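Local coordinates for protein flavin adenine dinucleotide synthase (Saccharomyces cerevisiae, PDB 2WSI) that catalyses the adenylation of flavin mononucleotide by ATP, forming the coenzyme flavin adenine dinucleotide and releasing diphosphate, at residues Y40-S43 with E44-R48; C66-L69 with L70-L74; P114-E117 with N118-E122. One frame throughout, in Å; residues are numbered along the deposited sequence.

Overall arrangement
From the N terminus, contact 1 closes the turn where a helix runs into loop, and contacts 2 and 3 each span turns within one helix, between adjoining segments. They lie in series, none nesting or crossing. Contact 1 lies at the C-terminal end of helix 25-45; contact 2 is on helix 64-87, near the centre of the folded chain; contact 3 opens helix 114-126. Phe46 CE1 meets Tyr73 CE1 at 3.6 Å in an edge-to-face ring pair, tying contact 1 to contact 2. Gln67 OE1 packs on Phe119 CZ at 3.7 Å, tying contact 2 to contact 3. Contacts 1 and 3 do not touch: their centres lie about 30 Å apart, on opposite sides of the chain's centre.

Contact 1: Y40-S43 with E44-R48; sequences YLLS and EIFVR
A wide, pi-type turn near the C-terminal end of helix 25-45 brings Tyr40 and Leu41 against Glu44, Ile45 and Phe46. The spacing of the backbone bonds is the evidence. Leu41 O accepts Phe46 N, five residues on, at 2.8 Å with an N-H...O angle of 172°, while the four-residue bond from Ile45 N to Leu41 O is weak and stretched to 3.3 Å. Tyr40 O takes Glu44 N at 3.0 Å, from above its carbonyl plane, and a weak second bond from Ile45 N, so each of the two oxygens is gripped twice.

CG1 of Ile45 sits beside its own backbone N (chi1 -65°), which carries CD1 back past Tyr40 O to Leu41 CD2 at 3.8 Å. The same Leu41 CD2 reaches Phe46 CE1 at 4.1 Å, the two side chains running alongside each other, and Leu41 C lies over one face of the Phe46 ring, offset toward the rim. Glu44, extended beside Tyr40, sets OE2 in the plane of the Tyr40 ring at its edge, 3.7 Å from Tyr40 CD1, with carboxylate and ring planes 87° apart. Tyr40 OH goes on to a weak hydrogen bond with His196.

Cutting Ile45 back to alanine removes CG1, CG2 and CD1, which would probably leave Leu41 CD2 without that methyl neighbour and open a gap toward Ile178 and Leu191, which Ile45 touches on strands 178-180 and 189-191. The straight five-residue bond from Phe46 N to Leu41 O, with four-residue bonds persisting beside it, marks a pi-type turn where the helix gives way to loop.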
# COMPACT_ATOMS: atom_id res chain seq x y z
N TYR A 40 -7.15 10.01 11.05
CA TYR A 40 -7.34 8.74 11.76
C TYR A 40 -6.07 8.32 12.53
O TYR A 40 -6.13 7.95 13.68
CB TYR A 40 -7.66 7.61 10.79
CG TYR A 40 -9.00 7.67 10.07
CD1 TYR A 40 -10.15 8.07 10.73
CD2 TYR A 40 -9.11 7.26 8.74
CE1 TYR A 40 -11.39 8.11 10.09
CE2 TYR A 40 -10.36 7.26 8.08
CZ TYR A 40 -11.48 7.69 8.77
OH TYR A 40 -12.71 7.72 8.16
N LEU A 41 -4.93 8.37 11.85
CA LEU A 41 -3.68 7.91 12.44
C LEU A 41 -3.24 8.78 13.60
O LEU A 41 -2.95 8.26 14.69
CB LEU A 41 -2.58 7.87 11.37
CG LEU A 41 -2.83 6.73 10.36
CD1 LEU A 41 -1.92 6.86 9.11
CD2 LEU A 41 -2.61 5.37 11.06
N LEU A 42 -3.17 10.09 13.38
CA LEU A 42 -2.63 11.01 14.39
C LEU A 42 -3.60 11.26 15.54
O LEU A 42 -3.17 11.34 16.71
CB LEU A 42 -2.25 12.33 13.73
CG LEU A 42 -1.10 12.25 12.71
CD1 LEU A 42 -0.96 13.55 11.95
CD2 LEU A 42 0.23 11.87 13.40
N SER A 43 -4.90 11.36 15.23
CA SER A 43 -5.91 11.73 16.21
C SER A 43 -6.59 10.57 16.89
O SER A 43 -7.12 10.76 17.98
CB SER A 43 -7.06 12.52 15.55
OG SER A 43 -6.67 13.86 15.28
N GLU A 44 -6.67 9.41 16.25
CA GLU A 44 -7.42 8.28 16.81
C GLU A 44 -6.59 7.04 17.07
O GLU A 44 -6.93 6.23 17.91
CB GLU A 44 -8.59 7.89 15.91
CG GLU A 44 -9.75 8.86 15.96
CD GLU A 44 -10.82 8.49 14.94
OE1 GLU A 44 -11.34 7.36 15.03
OE2 GLU A 44 -11.13 9.33 14.06
N ILE A 45 -5.49 6.86 16.34
CA ILE A 45 -4.74 5.63 16.46
C ILE A 45 -3.48 5.75 17.30
O ILE A 45 -3.29 5.01 18.27
CB ILE A 45 -4.45 5.08 15.06
CG1 ILE A 45 -5.81 4.72 14.41
CG2 ILE A 45 -3.57 3.87 15.14
CD1 ILE A 45 -5.72 4.37 12.93
N PHE A 46 -2.60 6.67 16.92
CA PHE A 46 -1.34 6.81 17.63
C PHE A 46 -1.55 7.36 19.03
O PHE A 46 -0.66 7.27 19.88
CB PHE A 46 -0.35 7.70 16.88
CG PHE A 46 0.12 7.13 15.54
CD1 PHE A 46 -0.13 5.82 15.19
CD2 PHE A 46 0.86 7.91 14.67
CE1 PHE A 46 0.30 5.30 13.96
CE2 PHE A 46 1.32 7.41 13.47
CZ PHE A 46 1.03 6.10 13.11
N VAL A 47 -2.72 7.93 19.28
CA VAL A 47 -2.99 8.45 20.62
C VAL A 47 -3.24 7.27 21.57
O VAL A 47 -2.99 7.33 22.79
CB VAL A 47 -4.19 9.41 20.55
CG1 VAL A 47 -4.87 9.56 21.89
CG2 VAL A 47 -3.72 10.77 19.97
N ARG A 48 -3.70 6.16 21.00
CA ARG A 48 -4.10 5.03 21.81
C ARG A 48 -3.10 3.87 21.83
O ARG A 48 -2.97 3.17 22.83
CB ARG A 48 -5.46 4.55 21.30
CG ARG A 48 -6.03 3.39 22.02
CD ARG A 48 -7.45 3.22 21.56
NE ARG A 48 -8.11 2.09 22.20
CZ ARG A 48 -9.34 1.69 21.88
NH1 ARG A 48 -10.02 2.33 20.92
NH2 ARG A 48 -9.86 0.65 22.49

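Contact 2: C66-L69 with L70-L74; sequences CQVL and LLLYL
Cys66, in the first turn of helix 64-87, accepts Leu70 N through its O at 2.7 Å, and it also belongs to the flavin-adenine dinucleotide pocket, where it touches the bound ligand. The CB of Leu70 lies beside the same carbonyl, 3.2 Å from Cys66 O.

Gln67 follows with a bond from Leu71 N to its O at 2.9 Å. CG of Leu71, placed beside its own backbone N, comes within 3.3 Å of Gln67 O, the oxygen that also accepts Leu71 N. The amide of Gln67 turns away from this turn, its NE2 hydrogen-bonded to Pro212 O and Tyr127 OH.

Val68 makes the side-chain contact of the group. Its CG1 meets Leu72 CD1 at 3.9 Å, the two side chains lying alongside and pointing the same way. Beneath them Leu72 N bonds to Val68 O at 3.0 Å, in the carbonyl plane and with an N-H...O angle of 167°.

Leu69 closes the run: its O receives Tyr73 N at 2.7 Å. CG of Tyr73 is anti to the backbone N (chi1 -169°), which swings the ring off this turn while CB stays 3.2 Å from Leu69 O.

All eight touching residues are buried, most of them against neighbouring helices and strands. Val68 and Leu72 pack on Phe205 of helix 199-209, Leu71 reaches Cys10 and Leu72 reaches Thr14 of helix 3-18, and Leu69, Leu70 and Tyr73 lie against Phe58 or Ile56 of strand 56-59, wedging helix 64-87 between two helices and the sheet.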
# COMPACT_ATOMS: atom_id res chain seq x y z
N CYS A 66 -1.39 -1.30 0.24
CA CYS A 66 -0.68 -1.21 1.52
C CYS A 66 0.61 -0.41 1.39
O CYS A 66 1.07 0.19 2.37
CB CYS A 66 -0.47 -2.55 2.19
SG CYS A 66 0.38 -3.58 1.20
N GLN A 67 1.16 -0.31 0.18
CA GLN A 67 2.27 0.62 -0.05
C GLN A 67 1.86 2.10 0.11
O GLN A 67 2.58 2.89 0.73
CB GLN A 67 2.89 0.46 -1.44
CG GLN A 67 4.25 1.23 -1.47
CD GLN A 67 4.98 1.10 -2.77
OE1 GLN A 67 4.46 0.56 -3.75
NE2 GLN A 67 6.21 1.62 -2.81
N VAL A 68 0.73 2.50 -0.48
CA VAL A 68 0.27 3.87 -0.27
C VAL A 68 0.08 4.11 1.22
O VAL A 68 0.52 5.12 1.75
CB VAL A 68 -1.04 4.17 -1.05
CG1 VAL A 68 -1.71 5.45 -0.50
CG2 VAL A 68 -0.72 4.33 -2.53
N LEU A 69 -0.58 3.16 1.90
CA LEU A 69 -0.80 3.30 3.33
C LEU A 69 0.51 3.38 4.11
O LEU A 69 0.66 4.21 5.01
CB LEU A 69 -1.65 2.15 3.88
CG LEU A 69 -2.06 2.31 5.34
CD1 LEU A 69 -2.59 3.73 5.64
CD2 LEU A 69 -3.03 1.22 5.78
N LEU A 70 1.46 2.54 3.73
CA LEU A 70 2.76 2.58 4.40
C LEU A 70 3.44 3.93 4.24
O LEU A 70 3.99 4.48 5.20
CB LEU A 70 3.66 1.45 3.85
CG LEU A 70 5.05 1.45 4.49
CD1 LEU A 70 4.95 1.34 6.02
CD2 LEU A 70 5.89 0.29 3.92
N LEU A 71 3.39 4.51 3.04
CA LEU A 71 3.94 5.86 2.85
C LEU A 71 3.22 6.87 3.75
O LEU A 71 3.86 7.67 4.40
CB LEU A 71 3.87 6.32 1.39
CG LEU A 71 4.59 5.48 0.34
CD1 LEU A 71 4.33 6.08 -1.05
CD2 LEU A 71 6.08 5.38 0.63
N LEU A 72 1.89 6.82 3.79
CA LEU A 72 1.12 7.73 4.67
C LEU A 72 1.43 7.50 6.16
O LEU A 72 1.53 8.44 6.95
CB LEU A 72 -0.40 7.58 4.42
CG LEU A 72 -0.77 7.95 2.99
CD1 LEU A 72 -2.22 7.53 2.76
CD2 LEU A 72 -0.55 9.44 2.74
N TYR A 73 1.60 6.24 6.52
CA TYR A 73 1.85 5.85 7.90
C TYR A 73 3.21 6.40 8.33
O TYR A 73 3.34 6.97 9.43
CB TYR A 73 1.88 4.32 7.96
CG TYR A 73 1.87 3.72 9.35
CD1 TYR A 73 0.65 3.53 10.01
CD2 TYR A 73 3.03 3.31 9.97
CE1 TYR A 73 0.60 2.95 11.25
CE2 TYR A 73 3.00 2.72 11.25
CZ TYR A 73 1.76 2.54 11.87
OH TYR A 73 1.65 1.95 13.12
N LEU A 74 4.20 6.28 7.46
CA LEU A 74 5.55 6.79 7.75
C LEU A 74 5.52 8.30 7.85
O LEU A 74 6.17 8.88 8.71
CB LEU A 74 6.55 6.35 6.67
CG LEU A 74 6.90 4.85 6.79
CD1 LEU A 74 7.57 4.33 5.55
CD2 LEU A 74 7.74 4.61 8.05

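Contact 3: P114-E117 with N118-E122; sequences PTLE and NFVLE
Glu117 and Asn118, with Leu116, carry the first turns of helix 114-126, the helical crossover of the beta-alpha-beta unit that joins strand 102-106 to strand 129-133. Four consecutive four-residue bonds, from Asn118, Phe119, Val120 and Leu121 N to Pro114, Thr115, Leu116 and Glu117 O, mark regular alpha-helix.

Glu117 O accepts Leu121 N at 3.1 Å with an N-H...O angle of 167°, and CG of Leu121 folds back to 3.4 Å from the same Glu117 O. The glutamate chain itself is extended beyond CG and leads off the helix, packing on Thr112; its OE2 comes close to Asp108 OD1, a pair of like charges.

Leu116 meets Val120 by backbone and side chain. Its O takes Val120 N at 2.9 Å, and its CG lies 4.4 Å from Val120 CG2. CG2, beside the backbone N of Val120, is also 3.3 Å from Leu116 O. Both residues are buried, and the nearest atoms of the Leu116 side chain and the bound flavin-adenine dinucleotide are about 7 Å apart.

Asn118 turns back on Pro114, at the start of the helix, where the Pro114 ring packs on helix 274-279. Asn118 N bonds to Pro114 O at 2.9 Å. With CG beside the backbone N (chi1 -75°), the side-chain amide also lies near that oxygen, yet ND2, 3.4 Å from Pro114 O, meets it at too poor an angle for a hydrogen bond.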
# COMPACT_ATOMS: atom_id res chain seq x y z
N PRO A 114 6.91 -14.56 -7.15
CA PRO A 114 8.31 -14.22 -6.79
C PRO A 114 8.63 -12.73 -7.00
O PRO A 114 9.40 -12.16 -6.25
CB PRO A 114 9.15 -15.06 -7.75
CG PRO A 114 8.23 -16.09 -8.33
CD PRO A 114 6.82 -15.62 -8.17
N THR A 115 8.04 -12.12 -8.01
CA THR A 115 8.26 -10.71 -8.26
C THR A 115 7.82 -9.88 -7.05
O THR A 115 8.46 -8.89 -6.70
CB THR A 115 7.46 -10.22 -9.50
OG1 THR A 115 7.94 -10.90 -10.68
CG2 THR A 115 7.62 -8.72 -9.67
N LEU A 116 6.72 -10.31 -6.43
CA LEU A 116 6.13 -9.60 -5.28
C LEU A 116 6.97 -9.89 -4.04
O LEU A 116 7.26 -9.00 -3.27
CB LEU A 116 4.68 -10.05 -5.04
CG LEU A 116 4.02 -9.28 -3.89
CD1 LEU A 116 3.70 -7.86 -4.33
CD2 LEU A 116 2.78 -9.98 -3.36
N GLU A 117 7.34 -11.15 -3.83
CA GLU A 117 8.23 -11.49 -2.71
C GLU A 117 9.49 -10.64 -2.76
O GLU A 117 9.93 -10.08 -1.75
CB GLU A 117 8.62 -12.97 -2.76
CG GLU A 117 7.57 -13.92 -2.20
CD GLU A 117 7.80 -15.38 -2.61
OE1 GLU A 117 8.64 -15.60 -3.52
OE2 GLU A 117 7.14 -16.30 -2.04
N ASN A 118 10.07 -10.52 -3.94
CA ASN A 118 11.30 -9.73 -4.09
C ASN A 118 11.06 -8.25 -3.77
O ASN A 118 11.88 -7.60 -3.12
CB ASN A 118 11.89 -9.88 -5.49
CG ASN A 118 12.57 -11.22 -5.70
OD1 ASN A 118 13.01 -11.86 -4.75
ND2 ASN A 118 12.65 -11.66 -6.94
N PHE A 119 9.93 -7.72 -4.22
CA PHE A 119 9.54 -6.35 -3.93
C PHE A 119 9.34 -6.12 -2.43
O PHE A 119 9.70 -5.07 -1.89
CB PHE A 119 8.25 -6.00 -4.69
CG PHE A 119 7.87 -4.55 -4.56
CD1 PHE A 119 8.63 -3.57 -5.19
CD2 PHE A 119 6.77 -4.18 -3.81
CE1 PHE A 119 8.27 -2.24 -5.08
CE2 PHE A 119 6.43 -2.85 -3.70
CZ PHE A 119 7.18 -1.89 -4.33
N VAL A 120 8.73 -7.08 -1.75
CA VAL A 120 8.53 -6.95 -0.30
C VAL A 120 9.87 -6.85 0.42
O VAL A 120 10.06 -6.00 1.30
CB VAL A 120 7.72 -8.13 0.28
CG1 VAL A 120 7.71 -8.07 1.78
CG2 VAL A 120 6.26 -8.09 -0.27
N LEU A 121 10.79 -7.72 0.05
CA LEU A 121 12.14 -7.70 0.65
C LEU A 121 12.86 -6.38 0.36
O LEU A 121 13.42 -5.77 1.26
CB LEU A 121 12.98 -8.89 0.14
CG LEU A 121 12.48 -10.30 0.45
CD1 LEU A 121 13.55 -11.35 0.01
CD2 LEU A 121 12.15 -10.52 1.92
N GLU A 122 12.86 -5.93 -0.90
CA GLU A 122 13.54 -4.68 -1.23
C GLU A 122 12.91 -3.49 -0.51
O GLU A 122 13.62 -2.61 -0.01
CB GLU A 122 13.53 -4.41 -2.74
CG GLU A 122 14.44 -5.34 -3.56
CD GLU A 122 15.92 -5.00 -3.40
OE1 GLU A 122 16.25 -3.93 -2.81
OE2 GLU A 122 16.76 -5.79 -3.86